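Local coordinates for protein L-iditol 2-dehydrogenase (Clostridium scindens, PDB 4OH1) that probably catalyses the zinc-dependent, NAD+-linked oxidation of L-iditol or a related polyol, at residues Q322-L327 / V346-E351; V21-A26 / T328-A333; R37-Y42 / S131-Y136; L5-I10 / H51-N56. One frame throughout, in Å; residues are numbered along the deposited sequence.

Contact 1. Residues Q322-L327 / V346-E351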
loop_
_atom_site.group_PDB
_atom_site.type_symbol
_atom_site.label_atom_id
_atom_site.label_comp_id
_atom_site.label_asym_id
_atom_site.label_seq_id
_atom_site.Cartn_x
_atom_site.Cartn_y
_atom_site.Cartn_z
ATOM N N GLN A 322 13.547 27.278 -19.628
ATOM C CA GLN A 322 14.355 27.622 -20.787
ATOM C C GLN A 322 14.251 29.072 -21.145
ATOM O O GLN A 322 14.987 29.502 -21.980
ATOM C CB GLN A 322 13.925 26.816 -21.996
ATOM C CG GLN A 322 13.947 25.345 -21.710
ATOM C CD GLN A 322 13.954 24.518 -22.934
ATOM O OE1 GLN A 322 12.905 24.222 -23.533
ATOM N NE2 GLN A 322 15.136 24.044 -23.287
ATOM N N LYS A 323 13.348 29.829 -20.537
ATOM C CA LYS A 323 13.256 31.264 -20.824
ATOM C C LYS A 323 12.854 31.991 -19.573
ATOM O O LYS A 323 11.966 31.529 -18.880
ATOM C CB LYS A 323 12.121 31.541 -21.817
ATOM C CG LYS A 323 12.457 31.313 -23.220
ATOM C CD LYS A 323 13.199 32.500 -23.764
ATOM C CE LYS A 323 13.625 32.225 -25.177
ATOM N NZ LYS A 323 14.261 33.467 -25.621
ATOM N N GLU A 324 13.454 33.156 -19.348
ATOM C CA GLU A 324 13.046 34.056 -18.297
ATOM C C GLU A 324 12.817 35.407 -18.933
ATOM O O GLU A 324 13.658 35.873 -19.683
ATOM C CB GLU A 324 14.152 34.180 -17.262
ATOM C CG GLU A 324 13.928 35.310 -16.228
ATOM C CD GLU A 324 15.046 35.383 -15.163
ATOM O OE1 GLU A 324 15.873 34.453 -15.142
ATOM O OE2 GLU A 324 15.106 36.366 -14.372
ATOM N N HIS A 325 11.681 36.036 -18.634
ATOM C CA HIS A 325 11.412 37.408 -19.030
ATOM C C HIS A 325 11.017 38.255 -17.818
ATOM O O HIS A 325 10.616 37.721 -16.799
ATOM C CB HIS A 325 10.262 37.446 -20.016
ATOM C CG HIS A 325 10.547 36.784 -21.323
ATOM N ND1 HIS A 325 11.227 37.408 -22.343
ATOM C CD2 HIS A 325 10.207 35.562 -21.793
ATOM C CE1 HIS A 325 11.293 36.601 -23.385
ATOM N NE2 HIS A 325 10.681 35.476 -23.077
ATOM N N THR A 326 11.101 39.581 -17.953
ATOM C CA THR A 326 10.613 40.514 -16.943
ATOM C C THR A 326 9.128 40.724 -17.138
ATOM O O THR A 326 8.602 40.561 -18.252
ATOM C CB THR A 326 11.286 41.855 -17.076
ATOM O OG1 THR A 326 11.051 42.339 -18.399
ATOM C CG2 THR A 326 12.809 41.743 -16.857
ATOM N N LEU A 327 8.422 41.054 -16.053
ATOM C CA LEU A 327 7.023 41.401 -16.199
ATOM C C LEU A 327 6.854 42.494 -17.239
ATOM O O LEU A 327 5.937 42.477 -18.025
ATOM C CB LEU A 327 6.434 41.805 -14.870
ATOM C CG LEU A 327 4.978 42.237 -14.886
ATOM C CD1 LEU A 327 4.099 41.217 -15.638
ATOM C CD2 LEU A 327 4.445 42.433 -13.445
ATOM N N VAL A 346 9.571 31.446 -17.259
ATOM C CA VAL A 346 9.309 32.206 -16.042
ATOM C C VAL A 346 9.371 33.690 -16.282
ATOM O O VAL A 346 10.163 34.179 -17.093
ATOM C CB VAL A 346 10.255 31.875 -14.836
ATOM C CG1 VAL A 346 10.041 30.490 -14.417
ATOM C CG2 VAL A 346 11.735 32.091 -15.185
ATOM N N ILE A 347 8.557 34.392 -15.506
ATOM C CA ILE A 347 8.528 35.829 -15.522
ATOM C C ILE A 347 9.013 36.407 -14.207
ATOM O O ILE A 347 8.503 36.065 -13.165
ATOM C CB ILE A 347 7.123 36.325 -15.777
ATOM C CG1 ILE A 347 6.650 35.837 -17.133
ATOM C CG2 ILE A 347 7.107 37.870 -15.728
ATOM C CD1 ILE A 347 5.239 36.239 -17.488
ATOM N N LYS A 348 9.951 37.326 -14.263
ATOM C CA LYS A 348 10.409 37.972 -13.050
ATOM C C LYS A 348 9.539 39.183 -12.787
ATOM O O LYS A 348 9.590 40.148 -13.520
ATOM C CB LYS A 348 11.858 38.367 -13.169
ATOM C CG LYS A 348 12.416 38.767 -11.825
ATOM C CD LYS A 348 13.921 38.816 -11.890
ATOM C CE LYS A 348 14.478 38.849 -10.500
ATOM N NZ LYS A 348 14.348 40.207 -9.953
HETATM N N MSE A 349 8.770 39.123 -11.712
HETATM C CA MSE A 349 7.645 40.005 -11.477
HETATM C C MSE A 349 7.925 41.386 -10.861
HETATM O O MSE A 349 7.083 42.284 -10.949
HETATM C CB MSE A 349 6.626 39.304 -10.607
HETATM C CG MSE A 349 6.017 38.070 -11.270
HETATM SE SE MSE A 349 4.923 38.386 -12.873
HETATM C CE MSE A 349 3.497 39.293 -11.890
ATOM N N ASP A 350 9.101 41.548 -10.283
ATOM C CA ASP A 350 9.538 42.830 -9.762
ATOM C C ASP A 350 10.440 43.563 -10.767
ATOM O O ASP A 350 11.207 44.431 -10.385
ATOM C CB ASP A 350 10.249 42.649 -8.405
ATOM C CG ASP A 350 11.461 41.741 -8.487
ATOM O OD1 ASP A 350 11.842 41.322 -9.599
ATOM O OD2 ASP A 350 12.026 41.395 -7.426
ATOM N N GLU A 351 10.391 43.203 -12.046
ATOM C CA GLU A 351 11.108 43.967 -13.064
ATOM C C GLU A 351 10.251 44.196 -14.299
ATOM O O GLU A 351 9.136 43.728 -14.361
ATOM C CB GLU A 351 12.390 43.268 -13.463
ATOM C CG GLU A 351 13.459 43.327 -12.414
ATOM C CD GLU A 351 14.679 42.538 -12.818
ATOM O OE1 GLU A 351 15.014 42.526 -14.020
ATOM O OE2 GLU A 351 15.287 41.877 -11.946
ATOM O OXT GLU A 351 10.635 44.863 -15.272
#
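Leu327 swings CG away from its backbone N (chi1 178°), and Met349, a selenomethionine just past the end of its strand, starts away from Leu327 but folds back through chi1 -64° and two further bends, until its CE meets Leu327 CD2 at 3.6 Å. Flexible and unbranched, Met349 can curl to pack on a leucine. Behind this meeting runs a parallel ladder. Val346 N donates to Lys323 O, His325 N to Val346 O, and Lys348 N to His325 O (2.7 Å); Leu327 N then reaches Lys348 O at 2.9 Å from 41° out of the carbonyl plane, just where the strands end. Ile347 lays CG2 3.5 Å from Leu327 N; its other packing partners include Ala333 and Phe334 of helix 330-338, the crossover helix of this beta-alpha-beta unit. On the face of Glu324 and Thr326, Lys348 runs beside Glu324, with Lys348 CD 3.7 Å from Glu324 OE2, but the Glu324 carboxylate is held by Lys151 and Tyr42. Thr326 offers its methyl CG2 to Glu351 CB at 3.7 Å, its branched shape suiting a strand. Lys348 turns at its last torsion, and NZ grips Asp350 OD1 and Glu351 OE2, each at 2.8 Å. Two carboxylates on one ammonium would probably keep Lys348 protonated, and these salt bridges, with the hydrogen bond between Glu351 OXT and Thr328 OG1, hold the C-terminal residue.

Contact 2. Residues V21-A26 / T328-A333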
loop_
_atom_site.group_PDB
_atom_site.type_symbol
_atom_site.label_atom_id
_atom_site.label_comp_id
_atom_site.label_asym_id
_atom_site.label_seq_id
_atom_site.Cartn_x
_atom_site.Cartn_y
_atom_site.Cartn_z
ATOM N N VAL A 21 -3.524 38.257 -23.618
ATOM C CA VAL A 21 -3.129 38.561 -22.242
ATOM C C VAL A 21 -2.675 39.991 -22.188
ATOM O O VAL A 21 -1.816 40.406 -22.982
ATOM C CB VAL A 21 -1.984 37.669 -21.777
ATOM C CG1 VAL A 21 -1.470 38.145 -20.455
ATOM C CG2 VAL A 21 -2.485 36.220 -21.611
ATOM N N ASP A 22 -3.213 40.737 -21.242
ATOM C CA ASP A 22 -2.864 42.144 -21.209
ATOM C C ASP A 22 -2.668 42.626 -19.820
ATOM O O ASP A 22 -3.334 42.179 -18.923
ATOM C CB ASP A 22 -3.952 42.968 -21.862
ATOM C CG ASP A 22 -4.090 42.684 -23.316
ATOM O OD1 ASP A 22 -3.131 42.994 -24.034
ATOM O OD2 ASP A 22 -5.204 42.284 -23.733
HETATM N N MSE A 23 -1.752 43.556 -19.658
HETATM C CA MSE A 23 -1.549 44.150 -18.350
HETATM C C MSE A 23 -2.592 45.216 -18.081
HETATM O O MSE A 23 -2.861 46.031 -18.951
HETATM C CB MSE A 23 -0.187 44.794 -18.268
HETATM C CG MSE A 23 0.108 45.279 -16.889
HETATM SE SE MSE A 23 1.819 46.212 -16.918
HETATM C CE MSE A 23 3.100 44.736 -16.884
HETATM N N MSE A 24 -3.164 45.223 -16.889
HETATM C CA MSE A 24 -4.096 46.286 -16.450
HETATM C C MSE A 24 -3.624 46.802 -15.119
HETATM O O MSE A 24 -2.689 46.244 -14.520
HETATM C CB MSE A 24 -5.545 45.784 -16.342
HETATM C CG MSE A 24 -6.047 45.163 -17.603
HETATM SE SE MSE A 24 -7.793 44.190 -17.606
HETATM C CE MSE A 24 -9.049 45.699 -17.839
ATOM N N GLU A 25 -4.216 47.893 -14.651
ATOM C CA GLU A 25 -3.923 48.320 -13.291
ATOM C C GLU A 25 -4.906 47.650 -12.333
ATOM O O GLU A 25 -6.053 47.381 -12.668
ATOM C CB GLU A 25 -3.867 49.841 -13.094
ATOM C CG GLU A 25 -3.137 50.164 -11.727
ATOM C CD GLU A 25 -1.763 50.873 -11.855
ATOM O OE1 GLU A 25 -1.801 52.137 -11.872
ATOM O OE2 GLU A 25 -0.681 50.182 -11.895
ATOM N N ALA A 26 -4.399 47.298 -11.166
ATOM C CA ALA A 26 -5.185 46.666 -10.161
ATOM C C ALA A 26 -4.823 47.287 -8.838
ATOM O O ALA A 26 -3.677 47.649 -8.599
ATOM C CB ALA A 26 -4.884 45.189 -10.136
ATOM N N THR A 328 7.774 43.440 -17.274
ATOM C CA THR A 328 7.686 44.510 -18.256
ATOM C C THR A 328 7.583 43.936 -19.651
ATOM O O THR A 328 6.854 44.463 -20.490
ATOM C CB THR A 328 8.928 45.420 -18.168
ATOM O OG1 THR A 328 9.018 45.936 -16.846
ATOM C CG2 THR A 328 8.832 46.573 -19.110
ATOM N N ASN A 329 8.327 42.868 -19.914
ATOM C CA ASN A 329 8.343 42.255 -21.252
ATOM C C ASN A 329 7.433 41.061 -21.372
ATOM O O ASN A 329 7.745 40.147 -22.125
ATOM C CB ASN A 329 9.761 41.819 -21.597
ATOM C CG ASN A 329 10.676 42.987 -21.743
ATOM O OD1 ASN A 329 10.215 44.075 -21.981
ATOM N ND2 ASN A 329 11.967 42.790 -21.575
ATOM N N TYR A 330 6.326 41.071 -20.634
ATOM C CA TYR A 330 5.423 39.951 -20.623
ATOM C C TYR A 330 4.917 39.609 -22.007
ATOM O O TYR A 330 4.581 38.452 -22.279
ATOM C CB TYR A 330 4.199 40.194 -19.723
ATOM C CG TYR A 330 3.144 41.134 -20.281
ATOM C CD1 TYR A 330 3.278 42.512 -20.142
ATOM C CD2 TYR A 330 2.014 40.648 -20.915
ATOM C CE1 TYR A 330 2.337 43.399 -20.647
ATOM C CE2 TYR A 330 1.055 41.525 -21.399
ATOM C CZ TYR A 330 1.231 42.912 -21.247
ATOM O OH TYR A 330 0.308 43.773 -21.723
ATOM N N LYS A 331 4.812 40.600 -22.870
ATOM C CA LYS A 331 4.304 40.319 -24.178
ATOM C C LYS A 331 5.189 39.311 -24.891
ATOM O O LYS A 331 4.663 38.409 -25.513
ATOM C CB LYS A 331 4.030 41.597 -24.990
ATOM C CG LYS A 331 2.642 42.171 -24.640
ATOM C CD LYS A 331 2.075 43.007 -25.748
ATOM C CE LYS A 331 2.055 44.549 -25.505
ATOM N NZ LYS A 331 0.820 44.944 -24.744
ATOM N N GLN A 332 6.505 39.415 -24.773
ATOM C CA GLN A 332 7.387 38.423 -25.407
ATOM C C GLN A 332 7.259 37.057 -24.758
ATOM O O GLN A 332 7.410 36.045 -25.425
ATOM C CB GLN A 332 8.840 38.825 -25.343
ATOM C CG GLN A 332 9.227 39.854 -26.363
ATOM C CD GLN A 332 10.241 40.833 -25.806
ATOM O OE1 GLN A 332 9.891 41.725 -25.013
ATOM N NE2 GLN A 332 11.510 40.653 -26.184
ATOM N N ALA A 333 7.001 37.034 -23.454
ATOM C CA ALA A 333 6.867 35.785 -22.762
ATOM C C ALA A 333 5.711 35.019 -23.291
ATOM O O ALA A 333 5.778 33.795 -23.458
ATOM C CB ALA A 333 6.698 35.993 -21.265
HETATM O O HOH W 1 -0.664 42.066 -24.815
#
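Tyr330 and Met23 bury the most surface here, and Met23 takes part through both its backbone N-H and its side chain. With chi1 at 75°, Tyr330 tucks CG between its backbone N and carbonyl carbon and aims the ring at strand 20-26. Its hydroxyl accepts a bond from Met23 N (2.9 Å to OH, 156° at the hydrogen). A tyrosine suits the place because it is long enough to span the distance from helix to strand and carries an acceptor at its end. Lys331 NZ adds a weak bond to the same OH, at 3.3 Å. Met23, a selenomethionine, crosses the ring obliquely, its CB 3.7 Å from Tyr330 CE1 and its CE 3.9 Å from Tyr330 CD1. Strand 20-26 is an outermost strand of a three-stranded antiparallel sheet within the chain: Asp22 and Met24 bond through their backbones to strand 2-9, while the N-H of Met23 is taken by the first turn of helix 330-338, which links strands 321-326 and 344-348. Val21 contributes its carbonyl, whose O lies in the ring plane at the edge, 3.5 Å from Tyr330 CE2. A water donates to Val21 O at 2.7 Å and accepts from Lys331 NZ. Lys331 also lays CG over one ring face, 3.6 Å above the plane and offset toward the rim. The Val21 side chain also packs against Phe334 and Tyr338 of the same helix.

Contact 3. Residues R37-Y42 / S131-Y136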
loop_
_atom_site.group_PDB
_atom_site.type_symbol
_atom_site.label_atom_id
_atom_site.label_comp_id
_atom_site.label_asym_id
_atom_site.label_seq_id
_atom_site.Cartn_x
_atom_site.Cartn_y
_atom_site.Cartn_z
ATOM N N ARG A 37 -0.065 38.599 2.385
ATOM C CA ARG A 37 0.207 39.160 1.099
ATOM C C ARG A 37 1.653 38.876 0.746
ATOM O O ARG A 37 2.570 39.058 1.560
ATOM C CB ARG A 37 -0.056 40.650 1.089
ATOM C CG ARG A 37 0.216 41.252 -0.274
ATOM C CD ARG A 37 0.739 42.663 -0.138
ATOM N NE ARG A 37 -0.342 43.504 0.210
ATOM C CZ ARG A 37 -0.268 44.601 0.962
ATOM N NH1 ARG A 37 0.866 45.052 1.489
ATOM N NH2 ARG A 37 -1.383 45.251 1.184
ATOM N N ILE A 38 1.827 38.421 -0.491
ATOM C CA ILE A 38 3.106 38.082 -1.057
ATOM C C ILE A 38 3.497 39.135 -2.023
ATOM O O ILE A 38 2.716 39.547 -2.867
ATOM C CB ILE A 38 3.059 36.745 -1.954
ATOM C CG1 ILE A 38 2.515 35.576 -1.203
ATOM C CG2 ILE A 38 4.411 36.362 -2.449
ATOM C CD1 ILE A 38 3.022 35.564 0.191
ATOM N N LYS A 39 4.744 39.496 -1.980
ATOM C CA LYS A 39 5.305 40.198 -3.069
ATOM C C LYS A 39 5.851 39.122 -4.016
ATOM O O LYS A 39 6.785 38.395 -3.654
ATOM C CB LYS A 39 6.451 41.051 -2.615
ATOM C CG LYS A 39 6.867 41.961 -3.672
ATOM C CD LYS A 39 8.287 42.394 -3.577
ATOM C CE LYS A 39 8.465 43.512 -4.594
ATOM N NZ LYS A 39 9.878 43.877 -4.672
ATOM N N VAL A 40 5.329 39.088 -5.242
ATOM C CA VAL A 40 5.650 38.002 -6.133
ATOM C C VAL A 40 6.936 38.340 -6.836
ATOM O O VAL A 40 7.090 39.415 -7.369
ATOM C CB VAL A 40 4.535 37.746 -7.113
ATOM C CG1 VAL A 40 4.857 36.511 -7.970
ATOM C CG2 VAL A 40 3.241 37.488 -6.368
ATOM N N VAL A 41 7.866 37.391 -6.828
ATOM C CA VAL A 41 9.160 37.588 -7.482
ATOM C C VAL A 41 9.275 36.792 -8.802
ATOM O O VAL A 41 9.685 37.332 -9.823
ATOM C CB VAL A 41 10.291 37.249 -6.511
ATOM C CG1 VAL A 41 11.682 37.288 -7.228
ATOM C CG2 VAL A 41 10.223 38.177 -5.341
ATOM N N TYR A 42 8.872 35.521 -8.789
ATOM C CA TYR A 42 8.834 34.740 -10.005
ATOM C C TYR A 42 7.499 34.075 -10.158
ATOM O O TYR A 42 6.949 33.525 -9.208
ATOM C CB TYR A 42 9.931 33.701 -9.977
ATOM C CG TYR A 42 11.268 34.227 -10.358
ATOM C CD1 TYR A 42 11.607 34.346 -11.681
ATOM C CD2 TYR A 42 12.219 34.560 -9.401
ATOM C CE1 TYR A 42 12.838 34.835 -12.064
ATOM C CE2 TYR A 42 13.496 35.030 -9.775
ATOM C CZ TYR A 42 13.770 35.169 -11.113
ATOM O OH TYR A 42 14.976 35.624 -11.570
ATOM N N SER A 131 0.630 38.801 -10.859
ATOM C CA SER A 131 0.339 40.000 -10.162
ATOM C C SER A 131 1.572 40.356 -9.332
ATOM O O SER A 131 2.245 39.502 -8.835
ATOM C CB SER A 131 -0.851 39.691 -9.272
ATOM O OG SER A 131 -1.309 40.850 -8.724
ATOM N N GLU A 132 1.862 41.615 -9.135
ATOM C CA GLU A 132 3.022 41.982 -8.324
ATOM C C GLU A 132 2.825 41.672 -6.853
ATOM O O GLU A 132 3.797 41.410 -6.155
ATOM C CB GLU A 132 3.318 43.464 -8.489
ATOM C CG GLU A 132 3.902 43.785 -9.843
ATOM C CD GLU A 132 4.153 45.276 -9.986
ATOM O OE1 GLU A 132 3.261 46.076 -9.572
ATOM O OE2 GLU A 132 5.235 45.609 -10.547
ATOM N N TYR A 133 1.571 41.681 -6.382
ATOM C CA TYR A 133 1.271 41.335 -4.998
ATOM C C TYR A 133 0.035 40.494 -5.000
ATOM O O TYR A 133 -0.922 40.796 -5.706
ATOM C CB TYR A 133 1.010 42.588 -4.117
ATOM C CG TYR A 133 2.213 43.493 -4.011
ATOM C CD1 TYR A 133 2.477 44.431 -4.977
ATOM C CD2 TYR A 133 3.138 43.331 -2.990
ATOM C CE1 TYR A 133 3.598 45.204 -4.904
ATOM C CE2 TYR A 133 4.268 44.113 -2.921
ATOM C CZ TYR A 133 4.477 45.045 -3.861
ATOM O OH TYR A 133 5.603 45.808 -3.804
ATOM N N ALA A 134 0.036 39.439 -4.222
ATOM C CA ALA A 134 -1.159 38.605 -4.172
ATOM C C ALA A 134 -1.399 38.143 -2.762
ATOM O O ALA A 134 -0.436 37.940 -2.020
ATOM C CB ALA A 134 -0.990 37.402 -5.092
ATOM N N VAL A 135 -2.673 37.928 -2.426
ATOM C CA VAL A 135 -3.090 37.555 -1.096
ATOM C C VAL A 135 -3.637 36.142 -1.116
ATOM O O VAL A 135 -4.371 35.750 -2.035
ATOM C CB VAL A 135 -4.166 38.552 -0.532
ATOM C CG1 VAL A 135 -4.844 38.009 0.721
ATOM C CG2 VAL A 135 -3.500 39.879 -0.195
ATOM N N TYR A 136 -3.322 35.391 -0.068
ATOM C CA TYR A 136 -3.757 34.016 0.063
ATOM C C TYR A 136 -4.070 33.788 1.536
ATOM O O TYR A 136 -3.550 34.476 2.407
ATOM C CB TYR A 136 -2.600 33.066 -0.356
ATOM C CG TYR A 136 -2.191 33.139 -1.809
ATOM C CD1 TYR A 136 -2.795 32.343 -2.792
ATOM C CD2 TYR A 136 -1.253 34.059 -2.226
ATOM C CE1 TYR A 136 -2.433 32.470 -4.168
ATOM C CE2 TYR A 136 -0.885 34.165 -3.556
ATOM C CZ TYR A 136 -1.463 33.373 -4.514
ATOM O OH TYR A 136 -1.054 33.569 -5.808
HETATM O O HOH W 2 6.094 41.979 -7.328
#
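Ile38 and Ala134 form a hydrogen-bonded pair of an antiparallel ladder: Ile38 N gives a nearly straight bond to Ala134 O (2.8 Å, 174°), and Ala134 N returns one to Ile38 O. Further on, Val40 N reaches Glu132 O at 2.9 Å from 40° above the carbonyl plane, just before strand 133-137 begins. A water closes this end, donating to Val40 O at 2.8 Å and to Glu132 O at 2.6 Å. The flanking non-hydrogen-bonded pairs, Arg37 with Val135 and Lys39 with Tyr133, carry the packing on one face. Both basic residues place CG opposite their backbone N, which lays their methylenes by the Tyr133 ring: Lys39 CG is 3.5 Å from Tyr133 CE2, and Arg37 CD is 3.8 Å from Tyr133 CD2. Long aliphatic stems suit them to line an aromatic ring while their charges lie beyond it; the Arg37 guanidinium, turned 81° from the ring, goes to Asp81 and Glu30. Val40 presses CG2 to within 3.3 Å of Ser131 O. On the face of Ile38, small Ala134 fits beside Val40, and Ile38 CG1 approaches the Tyr136 ring. Within the GroES-like domain, strand 35-44 also pairs with strand 75-83, where Val41 and Tyr42 face Ser77 in a classic beta bulge; the C-terminal strand 344-348 adds to the same sheet, while Ser131, Glu132 and Tyr133 pack against strand 2-9.

Contact 4. Residues L5-I10 / H51-N56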
loop_
_atom_site.group_PDB
_atom_site.type_symbol
_atom_site.label_atom_id
_atom_site.label_comp_id
_atom_site.label_asym_id
_atom_site.label_seq_id
_atom_site.Cartn_x
_atom_site.Cartn_y
_atom_site.Cartn_z
ATOM N N LEU A 5 -1.512 40.990 -14.865
ATOM C CA LEU A 5 -1.945 40.480 -16.159
ATOM C C LEU A 5 -3.269 39.777 -16.038
ATOM O O LEU A 5 -3.492 39.085 -15.076
ATOM C CB LEU A 5 -0.957 39.448 -16.661
ATOM C CG LEU A 5 0.477 39.933 -16.645
ATOM C CD1 LEU A 5 1.408 38.878 -17.231
ATOM C CD2 LEU A 5 0.596 41.220 -17.375
ATOM N N PHE A 6 -4.101 39.919 -17.060
ATOM C CA PHE A 6 -5.407 39.318 -17.111
ATOM C C PHE A 6 -5.566 38.673 -18.469
ATOM O O PHE A 6 -4.978 39.110 -19.482
ATOM C CB PHE A 6 -6.483 40.401 -16.962
ATOM C CG PHE A 6 -6.523 41.034 -15.606
ATOM C CD1 PHE A 6 -5.641 42.070 -15.277
ATOM C CD2 PHE A 6 -7.433 40.602 -14.651
ATOM C CE1 PHE A 6 -5.660 42.653 -14.014
ATOM C CE2 PHE A 6 -7.462 41.189 -13.371
ATOM C CZ PHE A 6 -6.567 42.210 -13.055
ATOM N N VAL A 7 -6.365 37.625 -18.498
ATOM C CA VAL A 7 -6.760 37.000 -19.739
ATOM C C VAL A 7 -7.877 37.887 -20.225
ATOM O O VAL A 7 -8.889 37.995 -19.533
ATOM C CB VAL A 7 -7.306 35.582 -19.500
ATOM C CG1 VAL A 7 -7.863 34.987 -20.794
ATOM C CG2 VAL A 7 -6.211 34.695 -18.971
ATOM N N THR A 8 -7.677 38.543 -21.379
ATOM C CA THR A 8 -8.657 39.471 -21.972
ATOM C C THR A 8 -9.548 38.860 -23.078
ATOM O O THR A 8 -10.667 39.304 -23.267
ATOM C CB THR A 8 -7.967 40.771 -22.476
ATOM O OG1 THR A 8 -6.805 40.452 -23.251
ATOM C CG2 THR A 8 -7.535 41.642 -21.279
ATOM N N SER A 9 -9.064 37.840 -23.781
ATOM C CA SER A 9 -9.908 37.027 -24.655
ATOM C C SER A 9 -9.418 35.594 -24.685
ATOM O O SER A 9 -8.253 35.336 -24.405
ATOM C CB SER A 9 -9.855 37.586 -26.066
ATOM O OG SER A 9 -8.574 37.343 -26.631
ATOM N N ILE A 10 -10.299 34.666 -25.052
ATOM C CA ILE A 10 -9.930 33.240 -25.238
ATOM C C ILE A 10 -10.109 32.846 -26.697
ATOM O O ILE A 10 -10.595 33.653 -27.496
ATOM C CB ILE A 10 -10.799 32.285 -24.382
ATOM C CG1 ILE A 10 -12.274 32.718 -24.473
ATOM C CG2 ILE A 10 -10.305 32.248 -22.916
ATOM C CD1 ILE A 10 -13.253 31.595 -24.270
ATOM N N HIS A 51 -4.042 26.448 -22.644
ATOM C CA HIS A 51 -5.338 25.841 -23.046
ATOM C C HIS A 51 -6.492 26.854 -22.948
ATOM O O HIS A 51 -7.364 26.872 -23.808
ATOM C CB HIS A 51 -5.634 24.574 -22.192
ATOM C CG HIS A 51 -6.922 23.869 -22.533
ATOM N ND1 HIS A 51 -6.970 22.747 -23.333
ATOM C CD2 HIS A 51 -8.201 24.111 -22.156
ATOM C CE1 HIS A 51 -8.221 22.336 -23.447
ATOM N NE2 HIS A 51 -8.988 23.149 -22.745
ATOM N N ILE A 52 -6.495 27.690 -21.904
ATOM C CA ILE A 52 -7.481 28.792 -21.768
ATOM C C ILE A 52 -7.394 29.699 -22.983
ATOM O O ILE A 52 -8.401 30.112 -23.552
ATOM C CB ILE A 52 -7.256 29.653 -20.461
ATOM C CG1 ILE A 52 -7.574 28.819 -19.205
ATOM C CG2 ILE A 52 -8.120 30.911 -20.473
ATOM C CD1 ILE A 52 -6.998 29.380 -17.895
ATOM N N LEU A 53 -6.165 29.972 -23.384
ATOM C CA LEU A 53 -5.913 30.997 -24.356
ATOM C C LEU A 53 -6.070 30.488 -25.793
ATOM O O LEU A 53 -6.768 31.079 -26.598
ATOM C CB LEU A 53 -4.509 31.561 -24.125
ATOM C CG LEU A 53 -4.409 32.463 -22.894
ATOM C CD1 LEU A 53 -2.971 32.501 -22.278
ATOM C CD2 LEU A 53 -4.885 33.840 -23.315
ATOM N N THR A 54 -5.414 29.376 -26.091
ATOM C CA THR A 54 -5.300 28.887 -27.456
ATOM C C THR A 54 -6.112 27.596 -27.643
ATOM O O THR A 54 -6.057 26.953 -28.704
ATOM C CB THR A 54 -3.799 28.651 -27.803
ATOM O OG1 THR A 54 -3.211 27.733 -26.857
ATOM C CG2 THR A 54 -3.027 29.997 -27.813
ATOM N N GLY A 55 -6.888 27.242 -26.619
ATOM C CA GLY A 55 -7.447 25.909 -26.523
ATOM C C GLY A 55 -8.940 25.787 -26.752
ATOM O O GLY A 55 -9.718 26.794 -26.811
ATOM N N ASN A 56 -9.310 24.509 -26.871
ATOM C CA ASN A 56 -10.673 24.088 -27.093
ATOM C C ASN A 56 -11.267 23.783 -25.740
ATOM O O ASN A 56 -10.758 22.914 -25.024
ATOM C CB ASN A 56 -10.692 22.848 -27.974
ATOM C CG ASN A 56 -12.082 22.471 -28.393
ATOM O OD1 ASN A 56 -12.790 21.765 -27.683
ATOM N ND2 ASN A 56 -12.487 22.947 -29.553
#
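Ile10 and Ile52 meet methyl to methyl, CG2 against CG2 at 3.5 Å, where the loop after strand 2-9 passes the end of helix 48-54. The same Ile10 methyl presses on the helix backbone, only 2.9 Å from Ile52 O, a tight fit against a carbonyl that is buried by the contact and has no hydrogen-bond partner in the model. With Ile10 at chi1 44°, CG1 takes the place between backbone N and carbonyl carbon, leaving CG2 as the bump that faces the helix. Val7 supplies the second bump: its CG1 nestles in the hollow between two consecutive helix residues, 4.1 Å from Ile52 CG2 and equally 4.1 Å from Leu53 CD2. Leu53, whose CB points off the other way, brings CD2 up against both Val7 CG1 and Ser9 O, the latter at 3.8 Å. Beta-branched valine and isoleucine give the blunt knobs that mesh strand and helix at close range, and leucine has the reach to come back to the strand. The Ile52 side chain lies about 7 Å from that of His74, a zinc ligand. Around this seam, helix 60-66 packs on Ile10, Phe72 on Val7, and Leu53 extends to Val21 of strand 20-26 and Tyr338 of helix 330-338.

From the N terminus, residues 5-10, 21-26 and 37-42 each open a contact before any closes. Contact 4 closes first, at 51-56, drawing helix 48-54 against strand 2-9 and crossing both contact 2 and contact 3. Contact 3 closes at 131-136 within the sheet of the GroES-like domain and is nested inside the long loop of contact 2. Contact 1 opens only at 322, in series after contacts 3 and 4, and crosses contact 2, which closes at 328-333 before the C-terminal strand completes contact 1. Chain residues far apart in sequence thus converge: contact 1 shares a sheet with contact 3, while contacts 2 and 4 share the N-terminal antiparallel sheet, and helix 330-338 stands between.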